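Local coordinates for DUF3863 domain-containing protein (Parabacteroides distasonis, PDB 3LM3), which is of unknown function but may act on carbohydrates, as glycoside hydrolases and polysaccharide deacetylases do, at residues E47-L53 with R85-I91; M28-T32 with N79-D83; E54-L59 with K296-C300; A283-E287 with A302-W306. All blocks are in the same frame, centred on the assembly; numbering follows the deposited sequence.

Contact 1: E47-L53 with R85-I91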
loop_
_atom_site.group_PDB
_atom_site.type_symbol
_atom_site.label_atom_id
_atom_site.label_comp_id
_atom_site.label_asym_id
_atom_site.label_seq_id
_atom_site.Cartn_x
_atom_site.Cartn_y
_atom_site.Cartn_z
ATOM N N GLU A 47 2.426 8.291 -22.384
ATOM C CA GLU A 47 3.452 7.287 -22.120
ATOM C C GLU A 47 3.409 6.080 -23.043
ATOM O O GLU A 47 4.023 5.046 -22.727
ATOM C CB GLU A 47 3.362 6.822 -20.663
ATOM C CG GLU A 47 3.724 7.875 -19.639
ATOM C CD GLU A 47 3.657 7.359 -18.236
ATOM O OE1 GLU A 47 2.900 6.380 -18.007
ATOM O OE2 GLU A 47 4.310 7.883 -17.316
ATOM N N VAL A 48 2.714 6.164 -24.182
ATOM C CA VAL A 48 2.693 5.049 -25.103
ATOM C C VAL A 48 4.099 4.546 -25.431
ATOM O O VAL A 48 4.363 3.352 -25.371
ATOM C CB VAL A 48 1.875 5.397 -26.358
ATOM C CG1 VAL A 48 2.109 4.371 -27.449
ATOM C CG2 VAL A 48 0.388 5.531 -25.963
ATOM N N ASP A 49 5.023 5.458 -25.725
ATOM C CA ASP A 49 6.361 5.079 -26.102
ATOM C C ASP A 49 7.220 4.648 -24.927
ATOM O O ASP A 49 8.305 4.116 -25.109
ATOM C CB ASP A 49 7.034 6.234 -26.852
ATOM C CG ASP A 49 6.336 6.587 -28.162
ATOM O OD1 ASP A 49 5.555 5.781 -28.728
ATOM O OD2 ASP A 49 6.574 7.717 -28.648
ATOM N N TRP A 50 6.717 4.831 -23.697
ATOM C CA TRP A 50 7.428 4.479 -22.477
ATOM C C TRP A 50 7.137 3.032 -22.044
ATOM O O TRP A 50 7.704 2.547 -21.053
ATOM C CB TRP A 50 7.031 5.417 -21.327
ATOM C CG TRP A 50 7.302 6.883 -21.556
ATOM C CD1 TRP A 50 7.231 7.555 -22.721
ATOM C CD2 TRP A 50 7.651 7.837 -20.556
ATOM N NE1 TRP A 50 7.535 8.887 -22.520
ATOM C CE2 TRP A 50 7.794 9.084 -21.194
ATOM C CE3 TRP A 50 7.876 7.755 -19.188
ATOM C CZ2 TRP A 50 8.154 10.240 -20.496
ATOM C CZ3 TRP A 50 8.233 8.909 -18.503
ATOM C CH2 TRP A 50 8.366 10.114 -19.158
ATOM N N HIS A 51 6.258 2.361 -22.801
ATOM C CA HIS A 51 5.826 1.003 -22.522
ATOM C C HIS A 51 6.239 0.136 -23.699
ATOM O O HIS A 51 5.739 0.297 -24.803
ATOM C CB HIS A 51 4.318 0.920 -22.277
ATOM C CG HIS A 51 3.896 1.570 -20.997
ATOM N ND1 HIS A 51 3.705 2.926 -20.871
ATOM C CD2 HIS A 51 3.737 1.051 -19.756
ATOM C CE1 HIS A 51 3.415 3.207 -19.606
ATOM N NE2 HIS A 51 3.419 2.081 -18.910
ATOM N N THR A 52 7.170 -0.773 -23.457
ATOM C CA THR A 52 7.663 -1.686 -24.487
ATOM C C THR A 52 7.685 -3.104 -23.931
ATOM O O THR A 52 7.847 -3.329 -22.715
ATOM C CB THR A 52 9.065 -1.340 -25.024
ATOM O OG1 THR A 52 10.041 -1.609 -24.022
ATOM C CG2 THR A 52 9.131 0.109 -25.496
ATOM N N LEU A 53 7.554 -4.071 -24.835
ATOM C CA LEU A 53 7.695 -5.463 -24.460
ATOM C C LEU A 53 9.060 -5.726 -23.835
ATOM O O LEU A 53 9.152 -6.356 -22.803
ATOM C CB LEU A 53 7.501 -6.352 -25.684
ATOM C CG LEU A 53 7.817 -7.851 -25.498
ATOM C CD1 LEU A 53 6.946 -8.517 -24.402
ATOM C CD2 LEU A 53 7.669 -8.573 -26.841
ATOM N N ARG A 85 -2.813 -0.845 -30.099
ATOM C CA ARG A 85 -1.469 -0.685 -30.680
ATOM C C ARG A 85 -0.517 -1.823 -30.323
ATOM O O ARG A 85 -0.656 -2.499 -29.313
ATOM C CB ARG A 85 -0.869 0.686 -30.371
ATOM C CG ARG A 85 -1.628 1.798 -31.098
ATOM C CD ARG A 85 -1.188 3.179 -30.638
ATOM N NE ARG A 85 -1.744 3.466 -29.314
ATOM C CZ ARG A 85 -1.679 4.645 -28.713
ATOM N NH1 ARG A 85 -1.021 5.647 -29.292
ATOM N NH2 ARG A 85 -2.232 4.815 -27.528
ATOM N N LYS A 86 0.448 -2.049 -31.189
ATOM C CA LYS A 86 1.253 -3.252 -31.136
ATOM C C LYS A 86 1.986 -3.435 -29.801
ATOM O O LYS A 86 2.040 -4.552 -29.258
ATOM C CB LYS A 86 2.242 -3.242 -32.294
ATOM C CG LYS A 86 3.249 -4.366 -32.269
ATOM C CD LYS A 86 4.078 -4.386 -33.551
ATOM C CE LYS A 86 5.167 -5.439 -33.459
ATOM N NZ LYS A 86 5.915 -5.610 -34.726
ATOM N N ASN A 87 2.525 -2.354 -29.232
ATOM C CA ASN A 87 3.218 -2.467 -27.948
ATOM C C ASN A 87 2.315 -2.980 -26.835
ATOM O O ASN A 87 2.701 -3.871 -26.064
ATOM C CB ASN A 87 3.927 -1.175 -27.529
ATOM C CG ASN A 87 2.991 -0.008 -27.314
ATOM O OD1 ASN A 87 2.085 0.254 -28.125
ATOM N ND2 ASN A 87 3.250 0.744 -26.259
ATOM N N TYR A 88 1.111 -2.422 -26.747
ATOM C CA TYR A 88 0.183 -2.842 -25.705
ATOM C C TYR A 88 -0.302 -4.243 -25.958
ATOM O O TYR A 88 -0.448 -5.010 -25.019
ATOM C CB TYR A 88 -0.954 -1.851 -25.495
ATOM C CG TYR A 88 -0.434 -0.615 -24.803
ATOM C CD1 TYR A 88 -0.042 -0.638 -23.474
ATOM C CD2 TYR A 88 -0.252 0.571 -25.502
ATOM C CE1 TYR A 88 0.476 0.483 -22.836
ATOM C CE2 TYR A 88 0.269 1.686 -24.875
ATOM C CZ TYR A 88 0.624 1.656 -23.558
ATOM O OH TYR A 88 1.159 2.769 -22.922
ATOM N N ARG A 89 -0.513 -4.618 -27.204
ATOM C CA ARG A 89 -0.906 -5.999 -27.510
ATOM C C ARG A 89 0.199 -6.981 -27.083
ATOM O O ARG A 89 -0.088 -8.006 -26.441
ATOM C CB ARG A 89 -1.243 -6.167 -28.988
ATOM C CG ARG A 89 -1.705 -7.565 -29.351
ATOM C CD ARG A 89 -2.400 -7.584 -30.716
ATOM N NE ARG A 89 -1.773 -6.662 -31.674
ATOM C CZ ARG A 89 -0.549 -6.817 -32.172
ATOM N NH1 ARG A 89 0.198 -7.856 -31.798
ATOM N NH2 ARG A 89 -0.068 -5.933 -33.042
ATOM N N GLU A 90 1.446 -6.657 -27.424
ATOM C CA GLU A 90 2.604 -7.482 -27.065
ATOM C C GLU A 90 2.778 -7.598 -25.560
ATOM O O GLU A 90 3.075 -8.671 -25.023
ATOM C CB GLU A 90 3.901 -6.931 -27.676
ATOM C CG GLU A 90 4.004 -7.065 -29.187
ATOM C CD GLU A 90 5.278 -6.427 -29.754
ATOM O OE1 GLU A 90 5.858 -5.478 -29.160
ATOM O OE2 GLU A 90 5.701 -6.865 -30.827
ATOM N N ILE A 91 2.596 -6.492 -24.853
ATOM C CA ILE A 91 2.686 -6.518 -23.402
ATOM C C ILE A 91 1.583 -7.387 -22.808
ATOM O O ILE A 91 1.853 -8.191 -21.896
ATOM C CB ILE A 91 2.657 -5.086 -22.797
ATOM C CG1 ILE A 91 3.968 -4.387 -23.121
ATOM C CG2 ILE A 91 2.427 -5.148 -21.305
ATOM C CD1 ILE A 91 3.892 -2.837 -22.937
HETATM O O HOH W 1 6.948 -3.337 -27.555
#

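Contact 2: M28-T32 with N79-D83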
loop_
_atom_site.group_PDB
_atom_site.type_symbol
_atom_site.label_atom_id
_atom_site.label_comp_id
_atom_site.label_asym_id
_atom_site.label_seq_id
_atom_site.Cartn_x
_atom_site.Cartn_y
_atom_site.Cartn_z
HETATM N N MSE A 28 2.800 -1.879 -12.682
HETATM C CA MSE A 28 1.693 -1.156 -13.295
HETATM C C MSE A 28 1.975 -0.871 -14.767
HETATM O O MSE A 28 3.085 -0.422 -15.124
HETATM C CB MSE A 28 1.438 0.161 -12.591
HETATM C CG MSE A 28 0.318 0.988 -13.142
HETATM SE SE MSE A 28 0.194 2.664 -12.180
HETATM C CE MSE A 28 -1.573 3.173 -12.795
ATOM N N ILE A 29 0.982 -1.145 -15.602
ATOM C CA ILE A 29 1.007 -0.866 -17.037
ATOM C C ILE A 29 -0.087 0.173 -17.337
ATOM O O ILE A 29 -1.231 0.027 -16.933
ATOM C CB ILE A 29 0.725 -2.120 -17.866
ATOM C CG1 ILE A 29 1.636 -3.293 -17.478
ATOM C CG2 ILE A 29 0.826 -1.798 -19.375
ATOM C CD1 ILE A 29 3.076 -3.060 -17.624
ATOM N N ARG A 30 0.254 1.234 -18.073
ATOM C CA ARG A 30 -0.662 2.366 -18.307
ATOM C C ARG A 30 -0.343 3.028 -19.636
ATOM O O ARG A 30 0.656 2.686 -20.251
ATOM C CB ARG A 30 -0.566 3.370 -17.143
ATOM C CG ARG A 30 0.767 4.064 -17.014
ATOM C CD ARG A 30 1.032 4.556 -15.614
ATOM N NE ARG A 30 2.116 5.516 -15.606
ATOM C CZ ARG A 30 2.629 6.047 -14.503
ATOM N NH1 ARG A 30 2.211 5.656 -13.305
ATOM N NH2 ARG A 30 3.572 6.994 -14.629
ATOM N N THR A 31 -1.187 3.969 -20.081
ATOM C CA THR A 31 -0.930 4.791 -21.259
ATOM C C THR A 31 -0.623 6.230 -20.880
ATOM O O THR A 31 -0.031 6.959 -21.662
ATOM C CB THR A 31 -2.059 4.763 -22.317
ATOM O OG1 THR A 31 -3.084 5.728 -22.010
ATOM C CG2 THR A 31 -2.642 3.350 -22.547
ATOM N N THR A 32 -1.066 6.655 -19.714
ATOM C CA THR A 32 -0.782 7.980 -19.134
ATOM C C THR A 32 -0.735 7.783 -17.609
ATOM O O THR A 32 -1.192 6.729 -17.110
ATOM C CB THR A 32 -1.857 9.033 -19.488
ATOM O OG1 THR A 32 -3.091 8.701 -18.826
ATOM C CG2 THR A 32 -2.112 9.143 -20.975
ATOM N N ASN A 79 -7.242 1.974 -20.176
ATOM C CA ASN A 79 -6.700 2.285 -21.502
ATOM C C ASN A 79 -5.587 1.317 -21.901
ATOM O O ASN A 79 -5.489 0.946 -23.075
ATOM C CB ASN A 79 -6.246 3.749 -21.556
ATOM C CG ASN A 79 -7.422 4.724 -21.531
ATOM O OD1 ASN A 79 -8.540 4.356 -21.910
ATOM N ND2 ASN A 79 -7.195 5.928 -21.025
ATOM N N ALA A 80 -4.782 0.842 -20.938
ATOM C CA ALA A 80 -3.753 -0.152 -21.263
ATOM C C ALA A 80 -4.374 -1.509 -21.603
ATOM O O ALA A 80 -3.837 -2.265 -22.427
ATOM C CB ALA A 80 -2.766 -0.290 -20.148
ATOM N N LEU A 81 -5.494 -1.859 -20.956
ATOM C CA LEU A 81 -6.198 -3.102 -21.294
ATOM C C LEU A 81 -6.774 -3.087 -22.693
ATOM O O LEU A 81 -6.813 -4.109 -23.368
ATOM C CB LEU A 81 -7.374 -3.375 -20.345
ATOM C CG LEU A 81 -6.991 -3.854 -18.967
ATOM C CD1 LEU A 81 -8.278 -3.943 -18.122
ATOM C CD2 LEU A 81 -6.195 -5.170 -19.041
ATOM N N GLU A 82 -7.245 -1.918 -23.122
ATOM C CA GLU A 82 -8.005 -1.808 -24.376
ATOM C C GLU A 82 -7.217 -1.355 -25.585
ATOM O O GLU A 82 -7.700 -1.528 -26.719
ATOM C CB GLU A 82 -9.194 -0.876 -24.158
ATOM C CG GLU A 82 -10.271 -1.459 -23.272
ATOM C CD GLU A 82 -11.482 -0.555 -23.120
ATOM O OE1 GLU A 82 -11.331 0.686 -23.099
ATOM O OE2 GLU A 82 -12.599 -1.105 -22.983
ATOM N N ASP A 83 -6.016 -0.828 -25.384
ATOM C CA ASP A 83 -5.285 -0.214 -26.483
ATOM C C ASP A 83 -4.900 -1.249 -27.533
ATOM O O ASP A 83 -4.305 -2.272 -27.213
ATOM C CB ASP A 83 -4.040 0.475 -25.963
ATOM C CG ASP A 83 -3.535 1.518 -26.928
ATOM O OD1 ASP A 83 -2.891 1.163 -27.935
ATOM O OD2 ASP A 83 -3.857 2.711 -26.714
#

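Contact 3: E54-L59 with K296-C300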
loop_
_atom_site.group_PDB
_atom_site.type_symbol
_atom_site.label_atom_id
_atom_site.label_comp_id
_atom_site.label_asym_id
_atom_site.label_seq_id
_atom_site.Cartn_x
_atom_site.Cartn_y
_atom_site.Cartn_z
ATOM N N GLU A 54 10.125 -5.237 -24.456
ATOM C CA GLU A 54 11.450 -5.495 -23.898
ATOM C C GLU A 54 11.613 -4.902 -22.513
ATOM O O GLU A 54 12.272 -5.507 -21.663
ATOM C CB GLU A 54 12.588 -5.022 -24.801
ATOM C CG GLU A 54 14.005 -4.940 -24.095
ATOM C CD GLU A 54 14.504 -6.241 -23.370
ATOM O OE1 GLU A 54 13.740 -7.220 -23.147
ATOM O OE2 GLU A 54 15.700 -6.265 -22.993
ATOM N N GLY A 55 11.038 -3.729 -22.249
ATOM C CA GLY A 55 11.166 -3.128 -20.945
ATOM C C GLY A 55 10.438 -3.898 -19.864
ATOM O O GLY A 55 10.932 -4.039 -18.738
ATOM N N VAL A 56 9.236 -4.393 -20.174
ATOM C CA VAL A 56 8.458 -5.134 -19.248
ATOM C C VAL A 56 9.131 -6.493 -18.941
ATOM O O VAL A 56 9.230 -6.930 -17.813
ATOM C CB VAL A 56 7.046 -5.252 -19.851
ATOM C CG1 VAL A 56 6.198 -6.116 -19.016
ATOM C CG2 VAL A 56 6.427 -3.820 -20.008
ATOM N N ARG A 57 9.579 -7.156 -19.991
ATOM C CA ARG A 57 10.274 -8.446 -19.867
ATOM C C ARG A 57 11.562 -8.283 -19.040
ATOM O O ARG A 57 11.861 -9.085 -18.169
ATOM C CB ARG A 57 10.585 -8.996 -21.250
ATOM C CG ARG A 57 11.368 -10.306 -21.229
ATOM C CD ARG A 57 11.458 -10.920 -22.653
ATOM N NE ARG A 57 11.876 -9.920 -23.633
ATOM C CZ ARG A 57 11.440 -9.806 -24.899
ATOM N NH1 ARG A 57 10.543 -10.652 -25.427
ATOM N NH2 ARG A 57 11.905 -8.806 -25.658
ATOM N N ALA A 58 12.317 -7.217 -19.296
ATOM C CA ALA A 58 13.537 -7.004 -18.554
ATOM C C ALA A 58 13.250 -6.809 -17.070
ATOM O O ALA A 58 13.974 -7.318 -16.227
ATOM C CB ALA A 58 14.279 -5.784 -19.109
ATOM N N LEU A 59 12.202 -6.059 -16.751
ATOM C CA LEU A 59 11.871 -5.830 -15.364
ATOM C C LEU A 59 11.438 -7.131 -14.680
ATOM O O LEU A 59 11.842 -7.388 -13.536
ATOM C CB LEU A 59 10.798 -4.717 -15.281
ATOM C CG LEU A 59 10.589 -4.098 -13.916
ATOM C CD1 LEU A 59 11.866 -3.461 -13.383
ATOM C CD2 LEU A 59 9.458 -3.032 -14.051
ATOM N N LYS A 296 16.909 1.623 -18.354
ATOM C CA LYS A 296 16.662 0.218 -18.153
ATOM C C LYS A 296 17.665 -0.402 -17.183
ATOM O O LYS A 296 17.272 -1.145 -16.280
ATOM C CB LYS A 296 16.655 -0.527 -19.490
ATOM C CG LYS A 296 16.430 -1.996 -19.389
ATOM C CD LYS A 296 16.333 -2.617 -20.808
ATOM C CE LYS A 296 17.327 -3.734 -21.008
ATOM N NZ LYS A 296 17.273 -4.235 -22.425
ATOM N N ASP A 297 18.954 -0.081 -17.326
ATOM C CA ASP A 297 19.927 -0.725 -16.465
ATOM C C ASP A 297 19.798 -0.291 -15.024
ATOM O O ASP A 297 19.874 -1.129 -14.118
ATOM C CB ASP A 297 21.348 -0.499 -16.957
ATOM C CG ASP A 297 21.644 -1.206 -18.265
ATOM O OD1 ASP A 297 20.934 -2.153 -18.677
ATOM O OD2 ASP A 297 22.659 -0.803 -18.876
ATOM N N LEU A 298 19.616 1.001 -14.787
ATOM C CA LEU A 298 19.422 1.504 -13.430
ATOM C C LEU A 298 18.231 0.828 -12.746
ATOM O O LEU A 298 18.361 0.354 -11.619
ATOM C CB LEU A 298 19.275 3.018 -13.435
ATOM C CG LEU A 298 19.095 3.649 -12.051
ATOM C CD1 LEU A 298 20.370 3.559 -11.201
ATOM C CD2 LEU A 298 18.652 5.104 -12.149
ATOM N N ILE A 299 17.071 0.798 -13.403
ATOM C CA ILE A 299 15.859 0.297 -12.772
ATOM C C ILE A 299 15.916 -1.223 -12.630
ATOM O O ILE A 299 15.539 -1.750 -11.592
ATOM C CB ILE A 299 14.598 0.821 -13.512
ATOM C CG1 ILE A 299 14.550 2.350 -13.402
ATOM C CG2 ILE A 299 13.298 0.204 -12.979
ATOM C CD1 ILE A 299 14.443 2.858 -11.978
ATOM N N CYS A 300 16.415 -1.911 -13.642
ATOM C CA CYS A 300 16.599 -3.356 -13.500
ATOM C C CYS A 300 17.646 -3.717 -12.450
ATOM O O CYS A 300 17.447 -4.690 -11.695
ATOM C CB CYS A 300 16.867 -4.000 -14.847
ATOM S SG CYS A 300 15.447 -3.995 -15.968
#

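Contact 4: A283-E287 with A302-W306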
loop_
_atom_site.group_PDB
_atom_site.type_symbol
_atom_site.label_atom_id
_atom_site.label_comp_id
_atom_site.label_asym_id
_atom_site.label_seq_id
_atom_site.Cartn_x
_atom_site.Cartn_y
_atom_site.Cartn_z
ATOM N N ALA A 283 4.783 -4.460 1.015
ATOM C CA ALA A 283 4.073 -4.177 -0.233
ATOM C C ALA A 283 4.856 -3.217 -1.090
ATOM O O ALA A 283 5.498 -2.288 -0.569
ATOM C CB ALA A 283 2.708 -3.560 0.064
ATOM N N ASN A 284 4.839 -3.393 -2.406
ATOM C CA ASN A 284 5.530 -2.431 -3.268
ATOM C C ASN A 284 4.879 -2.411 -4.634
ATOM O O ASN A 284 4.283 -3.390 -5.074
ATOM C CB ASN A 284 7.009 -2.785 -3.374
ATOM C CG ASN A 284 7.925 -1.576 -3.551
ATOM O OD1 ASN A 284 7.483 -0.443 -3.745
ATOM N ND2 ASN A 284 9.247 -1.841 -3.457
ATOM N N ILE A 285 4.957 -1.251 -5.276
ATOM C CA ILE A 285 4.402 -1.015 -6.618
ATOM C C ILE A 285 5.482 -0.319 -7.429
ATOM O O ILE A 285 5.983 0.730 -7.015
ATOM C CB ILE A 285 3.116 -0.195 -6.602
ATOM C CG1 ILE A 285 2.018 -0.940 -5.829
ATOM C CG2 ILE A 285 2.661 0.121 -8.056
ATOM C CD1 ILE A 285 0.763 -0.101 -5.512
ATOM N N TRP A 286 5.876 -0.915 -8.536
ATOM C CA TRP A 286 6.839 -0.356 -9.489
ATOM C C TRP A 286 6.136 -0.142 -10.813
ATOM O O TRP A 286 5.612 -1.086 -11.421
ATOM C CB TRP A 286 8.010 -1.301 -9.735
ATOM C CG TRP A 286 8.969 -1.498 -8.596
ATOM C CD1 TRP A 286 8.654 -1.694 -7.267
ATOM C CD2 TRP A 286 10.401 -1.490 -8.652
ATOM N NE1 TRP A 286 9.801 -1.832 -6.534
ATOM C CE2 TRP A 286 10.885 -1.697 -7.351
ATOM C CE3 TRP A 286 11.333 -1.266 -9.672
ATOM C CZ2 TRP A 286 12.241 -1.753 -7.061
ATOM C CZ3 TRP A 286 12.668 -1.347 -9.372
ATOM C CH2 TRP A 286 13.112 -1.571 -8.094
ATOM N N GLU A 287 6.137 1.075 -11.318
ATOM C CA GLU A 287 5.535 1.331 -12.607
ATOM C C GLU A 287 6.494 0.930 -13.719
ATOM O O GLU A 287 7.679 1.274 -13.678
ATOM C CB GLU A 287 5.193 2.797 -12.731
ATOM C CG GLU A 287 4.175 3.320 -11.717
ATOM C CD GLU A 287 4.717 3.586 -10.316
ATOM O OE1 GLU A 287 5.954 3.610 -10.076
ATOM O OE2 GLU A 287 3.888 3.868 -9.432
ATOM N N ALA A 302 18.251 -1.934 -9.787
ATOM C CA ALA A 302 17.571 -1.679 -8.532
ATOM C C ALA A 302 16.646 -2.837 -8.153
ATOM O O ALA A 302 16.600 -3.272 -6.986
ATOM C CB ALA A 302 16.773 -0.353 -8.620
HETATM N N MSE A 303 15.901 -3.349 -9.136
HETATM C CA MSE A 303 14.992 -4.471 -8.874
HETATM C C MSE A 303 15.775 -5.693 -8.430
HETATM O O MSE A 303 15.406 -6.348 -7.464
HETATM C CB MSE A 303 14.227 -4.793 -10.154
HETATM C CG MSE A 303 13.330 -6.019 -10.073
HETATM SE SE MSE A 303 11.801 -5.821 -8.873
HETATM C CE MSE A 303 10.646 -4.780 -10.041
ATOM N N LYS A 304 16.853 -6.025 -9.145
ATOM C CA LYS A 304 17.700 -7.156 -8.783
ATOM C C LYS A 304 18.258 -6.987 -7.365
ATOM O O LYS A 304 18.300 -7.941 -6.576
ATOM C CB LYS A 304 18.863 -7.312 -9.785
ATOM C CG LYS A 304 18.458 -7.708 -11.194
ATOM C CD LYS A 304 19.678 -7.736 -12.145
ATOM C CE LYS A 304 19.268 -8.040 -13.596
ATOM N NZ LYS A 304 20.428 -7.950 -14.537
HETATM N N MSE A 305 18.701 -5.777 -7.039
HETATM C CA MSE A 305 19.299 -5.510 -5.755
HETATM C C MSE A 305 18.272 -5.720 -4.621
HETATM O O MSE A 305 18.547 -6.360 -3.593
HETATM C CB MSE A 305 19.815 -4.074 -5.751
HETATM C CG MSE A 305 20.856 -3.827 -4.755
HETATM SE SE MSE A 305 21.567 -2.049 -4.917
HETATM C CE MSE A 305 22.969 -2.436 -6.222
ATOM N N TRP A 306 17.079 -5.164 -4.837
ATOM C CA TRP A 306 16.010 -5.263 -3.887
ATOM C C TRP A 306 15.667 -6.724 -3.598
ATOM O O TRP A 306 15.635 -7.164 -2.433
ATOM C CB TRP A 306 14.778 -4.507 -4.412
ATOM C CG TRP A 306 13.552 -4.693 -3.524
ATOM C CD1 TRP A 306 13.488 -4.692 -2.139
ATOM C CD2 TRP A 306 12.217 -4.889 -3.983
ATOM N NE1 TRP A 306 12.203 -4.883 -1.734
ATOM C CE2 TRP A 306 11.392 -5.029 -2.840
ATOM C CE3 TRP A 306 11.643 -5.000 -5.257
ATOM C CZ2 TRP A 306 10.018 -5.234 -2.934
ATOM C CZ3 TRP A 306 10.278 -5.212 -5.338
ATOM C CH2 TRP A 306 9.489 -5.357 -4.191
#

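Contact 1: E47-L53 with R85-I91
N87 reaches from the first turn of helix 86-102 to the loop before helix 53-64 and donates from ND2 to the carbonyl O of H51 (2.9 Å, N-H...O angle 163°). This oxygen lies near the plane of the amide, and the side chain can aim there because CG sits between the backbone N and C (chi1 63°). Beside it, Y88 slides its ring under the same loop: CE1 is 3.9 Å from H51 CB, and the rim faces V48 CG2 edge-on. The imidazole of H51 and the phenol are inclined by 36°, neither stacked nor edge-to-face. V48 lies against one face of the R85 guanidinium, although it was deposited in two conformers, so the fine detail there is doubtful. At the far end, I91 CD1 packs 3.8 Å from H51 CB, and a water links L53 N with E90 OE1, 2.9 Å from each.

A second shell fixes these groups. H51 ND1 donates to E47 O at 2.8 Å, and W50 N reaches the same oxygen from the opposite face of its carbonyl plane. R85 NH2 is paired with D83, Y88 OH is bonded to R30 O, and T52 OG1 caps G55 N. The turn entering helix 53-64 thus has H51 O and, through water, L53 N satisfied by helix 86-102, while the aliphatic side chains of I91 and L53 pack alongside.

Contact 2: M28-T32 with N79-D83
T31 and N79, whose side chains cross at about a right angle, share one acceptor: OE1 of E35 is hydrogen-bonded to T31 OG1 and N79 ND2, and T32 OG1 makes a third bond to it. The three bonds fix the position of this oxygen. N79 ND2 also bonds R38 O, which further limits the turning of its amide.

The meeting of the two segments is itself apolar. T31 holds OG1 between its backbone N and C (chi1 85°), which leaves CG2 to lie over the helix backbone, 3.6 Å from N79 C and 3.7 Å from A80 N. A80 then presses its methyl into the backbone where the strand ends: CB is 3.6 Å from I29 O and 3.9 Å from R30 CA, with I29 CG2 flanking it at 4.0 Å. The small side chain lets the backbones come close, 5.0 Å between R30 CA and A80 CA.

R30 turns its CB the other way, and its guanidinium pairs with E47. Strand 21-29 runs in a parallel sheet next to strand 73-76. The contact joins the C-terminal end of strand 21-29, with the loop after it, to the short helix that follows this neighbour, at the end where beta/alpha-barrel enzymes carry their active sites, consistent with the glycoside hydrolase/deacetylase clan.

Contact 3: E54-L59 with K296-C300
A58 offers the bump here: its methyl fits the notch between K296 and C300, one turn apart on helix 296-313, with CB 3.8 Å from C300 SG and 4.1 Å from K296 CE. The thiol in turn fills the shallow dip between A58 and L59, where SG lies 3.6 Å from A58 O and 3.9 Å from L59 N. Its chi1 of -69° sets the sulfur opposite the carbonyl carbon and out towards the partner helix. Deeper in, L59 stretches a branch across, and its CD1 meets I299 CG2 at 4.0 Å; the two side chains pass at a slant, closing the buried side. The helix segments run in the same general direction, crossing at -30° with axes 10.3 Å apart.

Towards the outer side the filling gives way to charge. K296 lays its chain past A58 and bends at CD (chi3 125°, an unfavourable torsion), bringing NZ into a salt bridge with E54 OE2 (2.6 Å). The ammonium meets that oxygen on its anti side. OE1 of the same carboxylate takes weak bonds from R57, 3.3 Å from NE, making a small network. E54 was modelled in two conformers, and in this one, with a lysine and an arginine beside it, the carboxylate is probably kept ionised. The helix interface below rests instead on a methyl, a thiol and branched aliphatic side chains rather than on polar bonds.

Contact 4: A283-E287 with A302-W306
W286 spreads its indole over helix 296-313; M303 packs over one face of it, and W306 lies alongside, displaced and obliquely placed. M303, a selenomethionine, doubles back through bends at chi2 and chi3 so that its end runs beneath the six-membered ring: SE lies 4.3 Å from the centroid of that W286 ring and almost on its normal, a Met-aromatic contact, while the CE methyl makes a CH-pi contact, 3.6 Å from W286 CD2. The rim of the indole then butts against the helix itself, with CH2 3.5 Å from M303 N and 3.9 Å from A302 CB.

W306, from the same helix, slides past W286 in the opposite direction. Its ring is almost parallel to that of W286, 13° between planes, but so far displaced that the two scarcely overlap; the closest atoms are W286 NE1 and W306 CZ3 at 3.6 Å. The outer part of the W306 ring lies under N284 instead. This amide stands nearly upright on the indole, planes 81° apart, with ND2 3.5 Å from CZ2 near the rim. With CG anti to its backbone N, W306 extends away from its own helix to reach the strand.

Polar ends find partners beyond these residues: N284 ND2 bonds V244 O, and W306 NE1 bonds E266. L59 and F63 of helix 53-64 flank M303, and helix 255-277 borders W306. Strand 283-287 and helix segment 302-306 run antiparallel, at 164° with axes 12.3 Å apart, the geometry of a beta-alpha unit in which the helix following a parallel strand returns across the sheet, as in beta/alpha-barrel glycoside hydrolases and deacetylases.

All four contacts lie in the domain built round the five-stranded parallel sheet that holds strands 21-29 and 280-287. Contacts 1 and 2, with centres 9 Å apart, meet at R30, and their segments alternate along the chain: strand 21-29, the loop to helix 53-64, helix 78-82, helix 86-102. Contact 3 joins the early part to the late part across 236 residues, and its centre is 11 Å from that of contact 4, with which it shares helix 296-313. Contact 4 in turn returns to contact 2, because strands 21-29 and 280-287 are parallel neighbours. The first and last beta-alpha elements of this set thus stand side by side, consistent with a sheet that curls towards a barrel.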